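Local coordinates for glyoxylate reductase (Paecilomyces sp. J18, PDB 3WNV), which catalyses the reduction of glyoxylate, probably to glycolate with a nicotinamide cofactor, as a member of the D-isomer-specific 2-hydroxyacid dehydrogenases, at residues Val118-Met123 against Arg167-Arg172; Gly125-Ala130 against Gly236-Asn241; Asn179-Asn184 against Ala206-Phe211; Val199-Leu204 against Glu227-Lys232; Ala263-Asp268 against Pro278-Asn283. All blocks are in the same frame, centred on the assembly; numbering follows the deposited sequence.

All five contacts belong to the Rossmann-type, probably cofactor-binding part of the chain and gather around one parallel sheet. Contacts 1 and 2 share helix 112-127, their centres 12 Å apart: contact 1 ties it to the helix that begins within a probable Rossmann glycine motif, contact 2 seats its end on the sheet. Contacts 2 and 5 are closest, with centres 9 Å apart and strands 237-241 and 262-267 side by side (Ile239 O to Gly266 N, 2.9 Å). Contacts 3 and 4 share helix 201-207, with centres 10 Å apart; contact 3 also joins contact 2 through Val238 O and Phe211 N at 2.7 Å. Contacts 4 and 5 do not touch, with nearest atoms about 7 Å apart.

Contact 1: Val118-Met123 against Arg167-Arg172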
# COMPACT_ATOMS: atom_id res chain seq x y z
N VAL A 118 -10.10 -1.60 6.42
CA VAL A 118 -10.00 -2.94 5.84
C VAL A 118 -9.11 -3.84 6.74
O VAL A 118 -9.40 -4.99 6.91
CB VAL A 118 -9.53 -2.89 4.39
CG1 VAL A 118 -8.98 -4.24 3.93
CG2 VAL A 118 -10.69 -2.49 3.49
N ALA A 119 -8.08 -3.27 7.35
CA ALA A 119 -7.21 -4.03 8.28
C ALA A 119 -8.04 -4.58 9.43
O ALA A 119 -7.86 -5.71 9.83
CB ALA A 119 -6.15 -3.13 8.84
N ILE A 120 -8.93 -3.76 9.99
CA ILE A 120 -9.73 -4.25 11.15
C ILE A 120 -10.77 -5.26 10.66
O ILE A 120 -11.00 -6.29 11.29
CB ILE A 120 -10.41 -3.08 11.88
CG1 ILE A 120 -9.33 -2.16 12.52
CG2 ILE A 120 -11.46 -3.57 12.93
CD1 ILE A 120 -8.38 -2.82 13.57
N PHE A 121 -11.39 -4.97 9.52
CA PHE A 121 -12.30 -5.95 8.89
C PHE A 121 -11.62 -7.29 8.73
O PHE A 121 -12.15 -8.32 9.17
CB PHE A 121 -12.86 -5.40 7.57
CG PHE A 121 -13.77 -6.36 6.85
CD1 PHE A 121 -15.11 -6.42 7.18
CD2 PHE A 121 -13.30 -7.16 5.82
CE1 PHE A 121 -15.99 -7.29 6.53
CE2 PHE A 121 -14.17 -8.05 5.12
CZ PHE A 121 -15.55 -8.10 5.48
N LEU A 122 -10.44 -7.29 8.12
CA LEU A 122 -9.67 -8.52 7.99
C LEU A 122 -9.32 -9.19 9.32
O LEU A 122 -9.31 -10.40 9.39
CB LEU A 122 -8.39 -8.26 7.17
CG LEU A 122 -8.59 -8.01 5.70
CD1 LEU A 122 -7.27 -7.54 5.04
CD2 LEU A 122 -9.13 -9.29 5.00
N MET A 123 -8.96 -8.40 10.34
CA MET A 123 -8.59 -8.98 11.64
C MET A 123 -9.77 -9.72 12.28
O MET A 123 -9.63 -10.81 12.77
CB MET A 123 -8.12 -7.86 12.57
CG MET A 123 -7.64 -8.38 13.92
SD MET A 123 -7.21 -7.04 15.08
CE MET A 123 -8.83 -6.43 15.57
N ARG A 167 -1.33 4.07 13.07
CA ARG A 167 -1.98 4.82 14.12
C ARG A 167 -3.49 4.72 14.03
O ARG A 167 -4.17 4.66 15.06
CB ARG A 167 -1.56 6.30 14.12
CG ARG A 167 -0.32 6.61 14.91
CD ARG A 167 -0.11 8.15 14.99
NE ARG A 167 0.17 8.74 13.66
CZ ARG A 167 1.38 8.74 13.12
NH1 ARG A 167 2.39 8.19 13.78
NH2 ARG A 167 1.61 9.27 11.91
N GLU A 168 -4.01 4.72 12.80
CA GLU A 168 -5.45 4.57 12.59
C GLU A 168 -5.89 3.13 12.88
O GLU A 168 -6.99 2.91 13.42
CB GLU A 168 -5.84 4.96 11.17
CG GLU A 168 -5.68 6.41 10.87
CD GLU A 168 -6.62 7.33 11.67
OE1 GLU A 168 -7.63 6.87 12.26
OE2 GLU A 168 -6.34 8.54 11.69
N VAL A 169 -5.06 2.15 12.54
CA VAL A 169 -5.37 0.77 12.97
C VAL A 169 -5.40 0.67 14.50
O VAL A 169 -6.34 0.10 15.08
CB VAL A 169 -4.42 -0.26 12.38
CG1 VAL A 169 -4.72 -1.66 12.95
CG2 VAL A 169 -4.55 -0.30 10.88
N ALA A 170 -4.41 1.27 15.15
CA ALA A 170 -4.32 1.23 16.62
C ALA A 170 -5.53 1.88 17.28
O ALA A 170 -6.03 1.36 18.28
CB ALA A 170 -3.03 1.88 17.10
N ARG A 171 -5.97 3.02 16.75
CA ARG A 171 -7.12 3.73 17.27
C ARG A 171 -8.35 2.83 17.21
O ARG A 171 -9.11 2.71 18.18
CB ARG A 171 -7.36 5.01 16.45
CG ARG A 171 -8.53 5.89 16.95
CD ARG A 171 -8.73 7.15 16.05
NE ARG A 171 -7.52 7.54 15.33
CZ ARG A 171 -6.40 8.03 15.88
NH1 ARG A 171 -6.31 8.19 17.20
NH2 ARG A 171 -5.36 8.35 15.11
N ARG A 172 -8.54 2.15 16.09
CA ARG A 172 -9.68 1.23 15.99
C ARG A 172 -9.52 0.06 16.94
O ARG A 172 -10.45 -0.26 17.69
CB ARG A 172 -9.82 0.74 14.56
CG ARG A 172 -10.37 1.80 13.59
CD ARG A 172 -9.85 1.56 12.17
NE ARG A 172 -10.41 2.55 11.23
CZ ARG A 172 -10.06 3.85 11.17
NH1 ARG A 172 -9.12 4.38 11.98
NH2 ARG A 172 -10.67 4.62 10.28
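Ile120 lies against both Val169 and Arg172, presenting a different part of its longer branch to each. Its CG1 sits 3.6 Å from Arg172 CB, over the first carbons of the arginine, while the terminal CD1 runs on past Val169 to within 3.9 Å of Val169 CG1. The side chains of Ile120 and Val169 thus overlap while heading in opposite directions. Val169 divides its two methyls between neighbours: with CG1 anti to the backbone N (chi1 176°), CG2 is left to meet Ala119 CB at 3.8 Å. Small Ala119 and branched Val169 suit helices whose axes approach to 9.9 Å and cross at -49°.

Arg172 is apolar at its root and charged at its end. Extended from CG to NE, it lays CD along Ile120 CG1 and carries the guanidinium beyond the hydrophobic patch. There NH1 donates twice to Glu168: to OE1 at 2.9 Å, nearly in the guanidinium plane and on the anti lone pair, and to the backbone O at 3.0 Å, from above the carbonyl plane. Glu168 OE1 also takes Arg171 NE, so the carboxylate is shared by two arginines. The rest of the Arg172 guanidinium turns back to helix 112-127, where NE forms a salt bridge with Asp117 and NH2 bonds Asn113. Charge pairing therefore borders the apolar seam.

Beneath the two helices lies the parallel sheet, with Val169 resting on Leu157 and Ala170 on Ile159 of strand 156-160, while Leu122 of helix 112-127 reaches Met287 of strand 287-288.

Contact 2: Gly125-Ala130 against Gly236-Asn241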
# COMPACT_ATOMS: atom_id res chain seq x y z
N GLY A 125 -12.35 -10.88 10.71
CA GLY A 125 -12.61 -12.01 9.80
C GLY A 125 -11.69 -13.20 10.14
O GLY A 125 -12.13 -14.38 10.19
N ALA A 126 -10.43 -12.89 10.41
CA ALA A 126 -9.41 -13.93 10.65
C ALA A 126 -9.64 -14.57 12.01
O ALA A 126 -9.56 -15.79 12.15
CB ALA A 126 -8.03 -13.32 10.55
N LEU A 127 -9.97 -13.74 13.00
CA LEU A 127 -10.24 -14.26 14.35
C LEU A 127 -11.52 -15.07 14.43
O LEU A 127 -11.65 -15.88 15.37
CB LEU A 127 -10.33 -13.12 15.34
CG LEU A 127 -9.04 -12.38 15.68
CD1 LEU A 127 -9.36 -11.09 16.38
CD2 LEU A 127 -8.16 -13.23 16.57
N ARG A 128 -12.48 -14.84 13.53
CA ARG A 128 -13.69 -15.65 13.46
C ARG A 128 -13.60 -16.75 12.40
O ARG A 128 -14.55 -17.55 12.25
CB ARG A 128 -14.95 -14.78 13.15
CG ARG A 128 -15.24 -13.64 14.15
CD ARG A 128 -15.37 -14.23 15.54
NE ARG A 128 -15.89 -13.23 16.50
CZ ARG A 128 -17.16 -13.15 16.89
NH1 ARG A 128 -18.08 -14.00 16.44
NH2 ARG A 128 -17.52 -12.20 17.75
N GLN A 129 -12.48 -16.78 11.66
CA GLN A 129 -12.35 -17.61 10.43
C GLN A 129 -13.64 -17.52 9.61
O GLN A 129 -14.30 -18.53 9.25
CB GLN A 129 -11.94 -19.07 10.77
CG GLN A 129 -10.72 -19.07 11.70
CD GLN A 129 -10.16 -20.43 12.00
OE1 GLN A 129 -10.71 -21.45 11.60
NE2 GLN A 129 -9.01 -20.46 12.70
N ALA A 130 -13.99 -16.28 9.31
CA ALA A 130 -15.34 -15.95 8.86
C ALA A 130 -15.70 -16.45 7.47
O ALA A 130 -16.87 -16.43 7.10
CB ALA A 130 -15.58 -14.43 8.94
N GLY A 236 -0.45 -20.04 17.39
CA GLY A 236 -1.79 -19.48 17.23
C GLY A 236 -1.87 -18.00 16.88
O GLY A 236 -2.95 -17.38 16.96
N VAL A 237 -0.74 -17.41 16.45
CA VAL A 237 -0.73 -16.00 16.04
C VAL A 237 -1.68 -15.82 14.87
O VAL A 237 -1.91 -16.77 14.11
CB VAL A 237 0.72 -15.55 15.62
CG1 VAL A 237 1.21 -16.34 14.40
CG2 VAL A 237 0.82 -14.03 15.41
N VAL A 238 -2.26 -14.63 14.74
CA VAL A 238 -3.00 -14.25 13.56
C VAL A 238 -2.23 -13.11 12.89
O VAL A 238 -1.82 -12.14 13.56
CB VAL A 238 -4.41 -13.78 13.93
CG1 VAL A 238 -5.09 -13.10 12.72
CG2 VAL A 238 -5.23 -14.94 14.44
N ILE A 239 -2.01 -13.23 11.60
CA ILE A 239 -1.23 -12.21 10.86
C ILE A 239 -2.11 -11.42 9.92
O ILE A 239 -2.85 -12.00 9.15
CB ILE A 239 -0.03 -12.85 10.10
CG1 ILE A 239 0.98 -13.48 11.06
CG2 ILE A 239 0.65 -11.83 9.18
CD1 ILE A 239 1.95 -14.41 10.40
N VAL A 240 -2.02 -10.09 9.98
CA VAL A 240 -2.74 -9.20 9.04
C VAL A 240 -1.77 -8.40 8.21
O VAL A 240 -0.79 -7.87 8.75
CB VAL A 240 -3.66 -8.26 9.82
CG1 VAL A 240 -4.28 -7.18 8.91
CG2 VAL A 240 -4.76 -9.05 10.56
N ASN A 241 -2.05 -8.30 6.91
CA ASN A 241 -1.25 -7.50 6.01
C ASN A 241 -2.09 -6.75 5.04
O ASN A 241 -2.74 -7.33 4.23
CB ASN A 241 -0.29 -8.41 5.23
CG ASN A 241 0.84 -7.67 4.58
OD1 ASN A 241 0.99 -6.50 4.79
ND2 ASN A 241 1.66 -8.38 3.85
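Ala126 and Leu127 both press on Val238, and the direct contact is entirely apolar. Val238 offers one methyl to each: CG1 meets Ala126 CB at 3.7 Å, and CG2 meets Leu127 CD2 at 4.0 Å. Its CG1 stands anti to the backbone N (chi1 168°), which spreads the fork of the valine across two consecutive helix residues. Alanine suits the nearer position, because its CB points toward the strand and a single methyl is enough to make the contact; Leu127 starts off to one side and needs its length to bring CD2 over.

Backbone hydrogen bonds hold each partner in place. The helix closes in a Schellman motif: Gln129 takes a positive phi of 42°, its N bonds Ala126 O at 3.1 Å, and Ala130 N reaches back to Gly125 O at 2.8 Å. Strand 237-241 is fixed on both flanks, Val238 pairing with Asp209 and Phe211 and Val237 with Ala263. A weak hydrogen bond from Ser264 OG to Ala126 O adds a polar tie to the neighbouring strand.

A helix packed by small and branched aliphatic side chains onto an inner strand of a parallel sheet is the basic layer structure of the Rossmann-type alpha/beta fold.

Contact 3: Asn179-Asn184 against Ala206-Phe211; sequences NIIYHN and AQSDVF
The carboxamide of Gln207 is the flat group at this contact, and it meets Ile181 through OE1, which lies 4.0 Å from Ile181 CD1. The second flat group, the ring of Tyr182, belongs to the other side of the strand: Asn184 CG lies at its edge, in plane, and Tyr198 packs against it edge-to-face, while its OH bonds Glu193 and Leu188.

Ile181 does nearly all the reaching. Its CG1 takes the crowded position between backbone N and carbonyl carbon (chi1 60°), and the extended chi2 then thrusts CD1 at the end of helix 201-207. That one methyl touches Gln207 CB at 3.7 Å and Ser208 OG at 4.0 Å. The glutamine side chain, itself extended beyond CG, passes across the isoleucine at roughly a right angle, giving its aliphatic root to the core and its amide to the periphery.

Ser208 is the first residue to leave helical angles. Its hydroxyl is buried beside a methyl group, but it bonds Leu204 O in the preceding turn, and a small polar residue suits this helix end for that reason. Ile181 also packs on Leu204 and Thr156, and its backbone pairs with Leu157 and Ile159 of strand 156-160.

Helix 201-207 leads from the outer strands 179-183 and 197-198 back past strand 156-160 to strand 210-213, the crossover that gives the Rossmann sheet its strand order 3-2-1-4.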
# COMPACT_ATOMS: atom_id res chain seq x y z
N ASN A 179 -4.56 -4.21 23.42
CA ASN A 179 -3.37 -3.50 23.86
C ASN A 179 -2.46 -3.38 22.65
O ASN A 179 -2.41 -4.28 21.80
CB ASN A 179 -2.63 -4.31 24.92
CG ASN A 179 -3.47 -4.55 26.13
OD1 ASN A 179 -3.60 -5.68 26.59
ND2 ASN A 179 -4.08 -3.49 26.65
N ILE A 180 -1.75 -2.28 22.54
CA ILE A 180 -1.02 -2.01 21.29
C ILE A 180 0.48 -1.98 21.54
O ILE A 180 0.95 -1.26 22.43
CB ILE A 180 -1.42 -0.68 20.64
CG1 ILE A 180 -2.94 -0.50 20.68
CG2 ILE A 180 -0.84 -0.57 19.21
CD1 ILE A 180 -3.71 -1.56 19.83
N ILE A 181 1.23 -2.76 20.78
CA ILE A 181 2.69 -2.65 20.79
C ILE A 181 3.20 -2.44 19.37
O ILE A 181 2.52 -2.77 18.39
CB ILE A 181 3.40 -3.88 21.41
CG1 ILE A 181 3.06 -5.16 20.62
CG2 ILE A 181 3.01 -4.03 22.87
CD1 ILE A 181 3.86 -6.42 21.14
N TYR A 182 4.40 -1.90 19.23
CA TYR A 182 4.93 -1.66 17.90
C TYR A 182 6.44 -1.65 17.86
O TYR A 182 7.12 -1.42 18.87
CB TYR A 182 4.41 -0.33 17.33
CG TYR A 182 5.22 0.87 17.82
CD1 TYR A 182 5.01 1.41 19.09
CD2 TYR A 182 6.17 1.47 17.00
CE1 TYR A 182 5.77 2.52 19.56
CE2 TYR A 182 6.91 2.59 17.45
CZ TYR A 182 6.69 3.10 18.72
OH TYR A 182 7.43 4.20 19.14
N HIS A 183 6.97 -1.86 16.66
CA HIS A 183 8.40 -1.71 16.42
C HIS A 183 8.64 -0.94 15.13
O HIS A 183 8.13 -1.30 14.06
CB HIS A 183 9.11 -3.05 16.34
CG HIS A 183 10.58 -2.91 16.04
ND1 HIS A 183 11.48 -2.43 16.97
CD2 HIS A 183 11.29 -3.09 14.89
CE1 HIS A 183 12.68 -2.37 16.43
NE2 HIS A 183 12.59 -2.75 15.17
N ASN A 184 9.40 0.13 15.26
CA ASN A 184 9.95 0.84 14.11
C ASN A 184 11.44 0.81 14.36
O ASN A 184 11.86 0.59 15.49
CB ASN A 184 9.49 2.30 14.11
CG ASN A 184 8.06 2.46 13.69
OD1 ASN A 184 7.27 1.48 13.68
ND2 ASN A 184 7.70 3.69 13.30
N ALA A 206 7.40 -12.01 19.58
CA ALA A 206 7.07 -12.85 20.73
C ALA A 206 5.73 -12.51 21.36
O ALA A 206 5.03 -13.40 21.83
CB ALA A 206 8.15 -12.75 21.79
N GLN A 207 5.39 -11.23 21.41
CA GLN A 207 4.26 -10.79 22.22
C GLN A 207 2.94 -10.53 21.49
O GLN A 207 1.89 -10.41 22.16
CB GLN A 207 4.65 -9.53 23.00
CG GLN A 207 5.87 -9.70 23.88
CD GLN A 207 6.26 -8.42 24.55
OE1 GLN A 207 5.44 -7.50 24.70
NE2 GLN A 207 7.53 -8.33 24.96
N SER A 208 2.96 -10.41 20.16
CA SER A 208 1.75 -10.12 19.43
C SER A 208 0.77 -11.31 19.35
O SER A 208 1.14 -12.42 18.91
CB SER A 208 2.10 -9.75 17.97
OG SER A 208 3.02 -8.70 17.97
N ASP A 209 -0.49 -11.08 19.75
CA ASP A 209 -1.54 -12.05 19.41
C ASP A 209 -2.01 -11.92 17.97
O ASP A 209 -2.32 -12.92 17.28
CB ASP A 209 -2.71 -11.90 20.38
CG ASP A 209 -2.28 -12.19 21.79
OD1 ASP A 209 -1.83 -13.33 22.03
OD2 ASP A 209 -2.29 -11.26 22.64
N VAL A 210 -2.08 -10.67 17.52
CA VAL A 210 -2.36 -10.32 16.14
C VAL A 210 -1.16 -9.51 15.68
O VAL A 210 -0.77 -8.52 16.34
CB VAL A 210 -3.66 -9.47 15.99
CG1 VAL A 210 -3.81 -8.94 14.55
CG2 VAL A 210 -4.90 -10.31 16.34
N PHE A 211 -0.53 -9.95 14.60
CA PHE A 211 0.69 -9.28 14.12
C PHE A 211 0.41 -8.59 12.80
O PHE A 211 0.07 -9.25 11.82
CB PHE A 211 1.80 -10.33 13.96
CG PHE A 211 3.12 -9.75 13.55
CD1 PHE A 211 3.38 -9.45 12.21
CD2 PHE A 211 4.10 -9.48 14.53
CE1 PHE A 211 4.63 -8.89 11.83
CE2 PHE A 211 5.33 -8.95 14.16
CZ PHE A 211 5.59 -8.65 12.80

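Contact 4: Val199-Leu204 against Glu227-Lys232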
# COMPACT_ATOMS: atom_id res chain seq x y z
N VAL A 199 8.55 -1.66 21.34
CA VAL A 199 9.25 -2.92 21.66
C VAL A 199 10.27 -3.26 20.56
O VAL A 199 10.24 -2.70 19.46
CB VAL A 199 8.26 -4.10 21.83
CG1 VAL A 199 7.32 -3.86 22.99
CG2 VAL A 199 7.48 -4.38 20.55
N SER A 200 11.19 -4.17 20.86
CA SER A 200 12.20 -4.55 19.88
C SER A 200 11.53 -5.44 18.86
O SER A 200 10.40 -5.86 19.06
CB SER A 200 13.35 -5.30 20.55
OG SER A 200 12.89 -6.54 21.07
N PHE A 201 12.20 -5.68 17.73
CA PHE A 201 11.65 -6.56 16.69
C PHE A 201 11.35 -7.95 17.29
O PHE A 201 10.26 -8.48 17.14
CB PHE A 201 12.63 -6.61 15.49
CG PHE A 201 12.12 -7.39 14.28
CD1 PHE A 201 11.26 -6.80 13.37
CD2 PHE A 201 12.56 -8.68 14.04
CE1 PHE A 201 10.81 -7.52 12.22
CE2 PHE A 201 12.12 -9.41 12.90
CZ PHE A 201 11.23 -8.81 11.99
N ASP A 202 12.33 -8.56 17.96
CA ASP A 202 12.12 -9.88 18.53
C ASP A 202 10.98 -9.89 19.56
O ASP A 202 10.21 -10.85 19.63
CB ASP A 202 13.41 -10.41 19.17
CG ASP A 202 14.42 -10.92 18.13
OD1 ASP A 202 14.04 -11.11 16.96
OD2 ASP A 202 15.59 -11.16 18.50
N GLU A 203 10.83 -8.82 20.32
CA GLU A 203 9.75 -8.74 21.31
C GLU A 203 8.39 -8.59 20.64
O GLU A 203 7.36 -9.08 21.16
CB GLU A 203 9.98 -7.56 22.28
CG GLU A 203 11.01 -7.79 23.36
CD GLU A 203 11.39 -6.49 24.10
OE1 GLU A 203 11.33 -5.38 23.49
OE2 GLU A 203 11.75 -6.58 25.30
N LEU A 204 8.37 -7.94 19.48
CA LEU A 204 7.13 -7.74 18.73
C LEU A 204 6.65 -9.11 18.22
O LEU A 204 5.45 -9.42 18.28
CB LEU A 204 7.34 -6.79 17.54
CG LEU A 204 6.06 -6.39 16.80
CD1 LEU A 204 5.25 -5.45 17.65
CD2 LEU A 204 6.42 -5.70 15.46
N GLU A 227 10.65 -17.61 7.37
CA GLU A 227 10.53 -18.80 8.23
C GLU A 227 10.98 -18.52 9.64
O GLU A 227 10.32 -18.92 10.61
CB GLU A 227 11.43 -19.90 7.72
CG GLU A 227 10.90 -20.70 6.58
CD GLU A 227 11.63 -22.03 6.49
OE1 GLU A 227 12.39 -22.34 7.44
OE2 GLU A 227 11.44 -22.76 5.49
N LYS A 228 12.14 -17.86 9.74
CA LYS A 228 12.78 -17.56 11.03
C LYS A 228 11.84 -16.73 11.90
O LYS A 228 11.67 -17.01 13.10
CB LYS A 228 14.09 -16.78 10.84
CG LYS A 228 15.37 -17.48 11.33
CD LYS A 228 16.44 -16.46 11.80
CE LYS A 228 16.28 -16.09 13.29
NZ LYS A 228 16.18 -17.30 14.23
N GLU A 229 11.23 -15.70 11.31
CA GLU A 229 10.35 -14.81 12.05
C GLU A 229 9.04 -15.45 12.45
O GLU A 229 8.52 -15.21 13.54
CB GLU A 229 10.08 -13.54 11.22
CG GLU A 229 11.31 -12.63 11.06
CD GLU A 229 12.37 -13.21 10.14
OE1 GLU A 229 12.03 -14.00 9.21
OE2 GLU A 229 13.56 -12.90 10.36
N LEU A 230 8.48 -16.28 11.57
CA LEU A 230 7.25 -16.98 11.88
C LEU A 230 7.49 -17.90 13.08
O LEU A 230 6.61 -18.07 13.93
CB LEU A 230 6.79 -17.80 10.68
CG LEU A 230 6.33 -16.91 9.51
CD1 LEU A 230 6.21 -17.71 8.24
CD2 LEU A 230 4.98 -16.20 9.83
N ALA A 231 8.69 -18.47 13.13
CA ALA A 231 8.98 -19.45 14.16
C ALA A 231 9.11 -18.77 15.51
O ALA A 231 8.87 -19.40 16.55
CB ALA A 231 10.25 -20.24 13.81
N LYS A 232 9.46 -17.48 15.50
CA LYS A 232 9.50 -16.69 16.73
C LYS A 232 8.13 -16.24 17.24
O LYS A 232 8.03 -15.82 18.39
CB LYS A 232 10.37 -15.45 16.55
CG LYS A 232 11.86 -15.75 16.52
CD LYS A 232 12.63 -14.51 16.05
CE LYS A 232 14.12 -14.81 16.01
NZ LYS A 232 14.91 -13.64 15.51
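Lys232 bridges to Asp202 with a chain fully extended beyond CG. Its CB points toward helix 201-207, where the lysine side chain also touches Leu205, and CG carries it outward. CD comes to 3.8 Å from Asp202 OD1, and CE lies equally near that oxygen, so the last carbons run beside the carboxylate and the straight chain ends with NZ over it. NZ donates to Asp202 OD1 at 3.0 Å, making a salt bridge in which the nitrogen sits above the carboxylate plane, 36° out of it. OD2 stays farther off, at 3.9 Å from NZ, and the grip is one-sided. A long lysine suits this place because it spans two helices at the protein surface.

Both helices lie on the same side of the parallel sheet of this Rossmann-type domain. Helix 201-207 opens with a capping box: Glu203 N bonds Ser200 OG, and Ser200 N gives a straight bond of 2.9 Å to Glu203 OE1. This holds the first turn that carries Phe201 and Asp202.

One residue before Asp202, Phe201 meets Glu229 rather than the lysine. With CG anti to the backbone N (chi1 -174°), its ring swings toward helix 227-232, and Glu229 lays its CG methylene at the ring edge, near the ring plane and 3.8 Å from CE2. The bend at chi2 then takes the glutamate carboxylate away from that line, its plane 59° from the ring's. Glu229 OE1 is held by the backbone N of Gly226, just before its own helix.

Contact 5: Ala263-Asp268 against Pro278-Asn283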
# COMPACT_ATOMS: atom_id res chain seq x y z
N ALA A 263 -2.60 -19.38 13.23
CA ALA A 263 -3.98 -19.83 13.32
C ALA A 263 -4.78 -19.36 12.09
O ALA A 263 -5.59 -20.11 11.50
CB ALA A 263 -4.62 -19.34 14.61
N SER A 264 -4.55 -18.12 11.68
CA SER A 264 -5.29 -17.54 10.57
C SER A 264 -4.55 -16.33 10.06
O SER A 264 -3.63 -15.84 10.72
CB SER A 264 -6.71 -17.15 10.99
OG SER A 264 -7.44 -16.74 9.83
N VAL A 265 -4.93 -15.87 8.89
CA VAL A 265 -4.41 -14.62 8.36
C VAL A 265 -5.55 -13.78 7.82
O VAL A 265 -6.58 -14.31 7.41
CB VAL A 265 -3.36 -14.77 7.26
CG1 VAL A 265 -2.08 -15.47 7.79
CG2 VAL A 265 -3.95 -15.55 6.05
N GLY A 266 -5.33 -12.48 7.82
CA GLY A 266 -6.27 -11.51 7.26
C GLY A 266 -5.48 -10.69 6.26
O GLY A 266 -4.78 -9.74 6.65
N LEU A 267 -5.59 -11.02 4.98
CA LEU A 267 -4.73 -10.39 3.96
C LEU A 267 -5.50 -9.60 2.93
O LEU A 267 -6.56 -10.03 2.50
CB LEU A 267 -3.94 -11.48 3.21
CG LEU A 267 -3.13 -12.41 4.14
CD1 LEU A 267 -2.42 -13.45 3.28
CD2 LEU A 267 -2.10 -11.63 4.99
N ASP A 268 -4.90 -8.49 2.46
CA ASP A 268 -5.46 -7.70 1.38
C ASP A 268 -4.41 -7.68 0.30
O ASP A 268 -4.67 -7.23 -0.80
CB ASP A 268 -5.71 -6.29 1.88
CG ASP A 268 -6.61 -5.48 0.94
OD1 ASP A 268 -7.61 -6.05 0.42
OD2 ASP A 268 -6.31 -4.28 0.75
N PRO A 278 -1.43 -21.09 -3.77
CA PRO A 278 -2.59 -21.98 -3.71
C PRO A 278 -2.97 -22.42 -2.29
O PRO A 278 -4.15 -22.34 -1.94
CB PRO A 278 -2.14 -23.20 -4.52
CG PRO A 278 -1.12 -22.70 -5.43
CD PRO A 278 -0.38 -21.62 -4.65
N GLY A 279 -1.99 -22.85 -1.49
CA GLY A 279 -2.28 -23.28 -0.14
C GLY A 279 -2.87 -22.17 0.70
O GLY A 279 -3.53 -22.42 1.72
N LEU A 280 -2.66 -20.93 0.27
CA LEU A 280 -3.27 -19.80 0.96
C LEU A 280 -4.72 -19.60 0.46
O LEU A 280 -5.68 -19.57 1.25
CB LEU A 280 -2.40 -18.58 0.71
CG LEU A 280 -2.66 -17.31 1.48
CD1 LEU A 280 -2.70 -17.65 2.96
CD2 LEU A 280 -1.53 -16.31 1.21
N LEU A 281 -4.88 -19.52 -0.85
CA LEU A 281 -6.18 -19.29 -1.46
C LEU A 281 -7.15 -20.38 -1.06
O LEU A 281 -8.34 -20.10 -0.87
CB LEU A 281 -6.04 -19.23 -2.99
CG LEU A 281 -7.18 -18.59 -3.78
CD1 LEU A 281 -7.47 -17.22 -3.20
CD2 LEU A 281 -6.77 -18.48 -5.25
N ASN A 282 -6.64 -21.60 -0.87
CA ASN A 282 -7.52 -22.76 -0.69
C ASN A 282 -7.83 -23.02 0.76
O ASN A 282 -8.53 -23.98 1.06
CB ASN A 282 -6.92 -24.04 -1.30
CG ASN A 282 -6.69 -23.92 -2.80
OD1 ASN A 282 -7.25 -23.05 -3.47
ND2 ASN A 282 -5.83 -24.81 -3.33
N ASN A 283 -7.32 -22.17 1.64
CA ASN A 283 -7.50 -22.36 3.09
C ASN A 283 -8.73 -21.58 3.62
O ASN A 283 -8.72 -20.35 3.69
CB ASN A 283 -6.23 -21.87 3.81
CG ASN A 283 -6.23 -22.14 5.28
OD1 ASN A 283 -7.28 -22.40 5.87
ND2 ASN A 283 -5.06 -22.07 5.89
O HOH W 1 -5.32 -22.32 8.97
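A chi1 of -170° swings CG of Leu280 opposite its main-chain nitrogen, which aims the whole isobutyl group at strand 262-267 and spreads its two methyls against Val265 and Leu267. The strand answers in kind. In Val265 a chi1 of -64° puts CG2 between the backbone N and the carbonyl carbon, facing the helix, while Leu267 reaches Leu280 with CD1.

The two segments belong to a beta-alpha-beta unit of the Rossmann-type domain, in which strand 262-267 is followed by the short helix 278-281 and then by the edge strand 287-288. Leu280 is the side chain that joins helix to sheet here. CD2 is 3.6 Å from Leu267 CD1, and CD1 is 3.9 Å from Val265 CG2. Because Val265 and Leu267 are two apart, they point to the same face of the strand, and a forked leucine matches that spacing well.

Gly266, between them, pairs through its backbone with Ile239 and Asn241 of strand 237-241. Helix 250-259 packs on the same side chains, its Val254 and Leu257 touching Leu280 and its Leu253 touching Val265.

Beyond the apolar core the link becomes polar. Asn283 OD1 accepts from Arg285 N, which steadies the amide, and Asn283 ND2 donates to a water at 3.1 Å that in turn gives a weak hydrogen bond, 3.4 Å long, to Ala263 O.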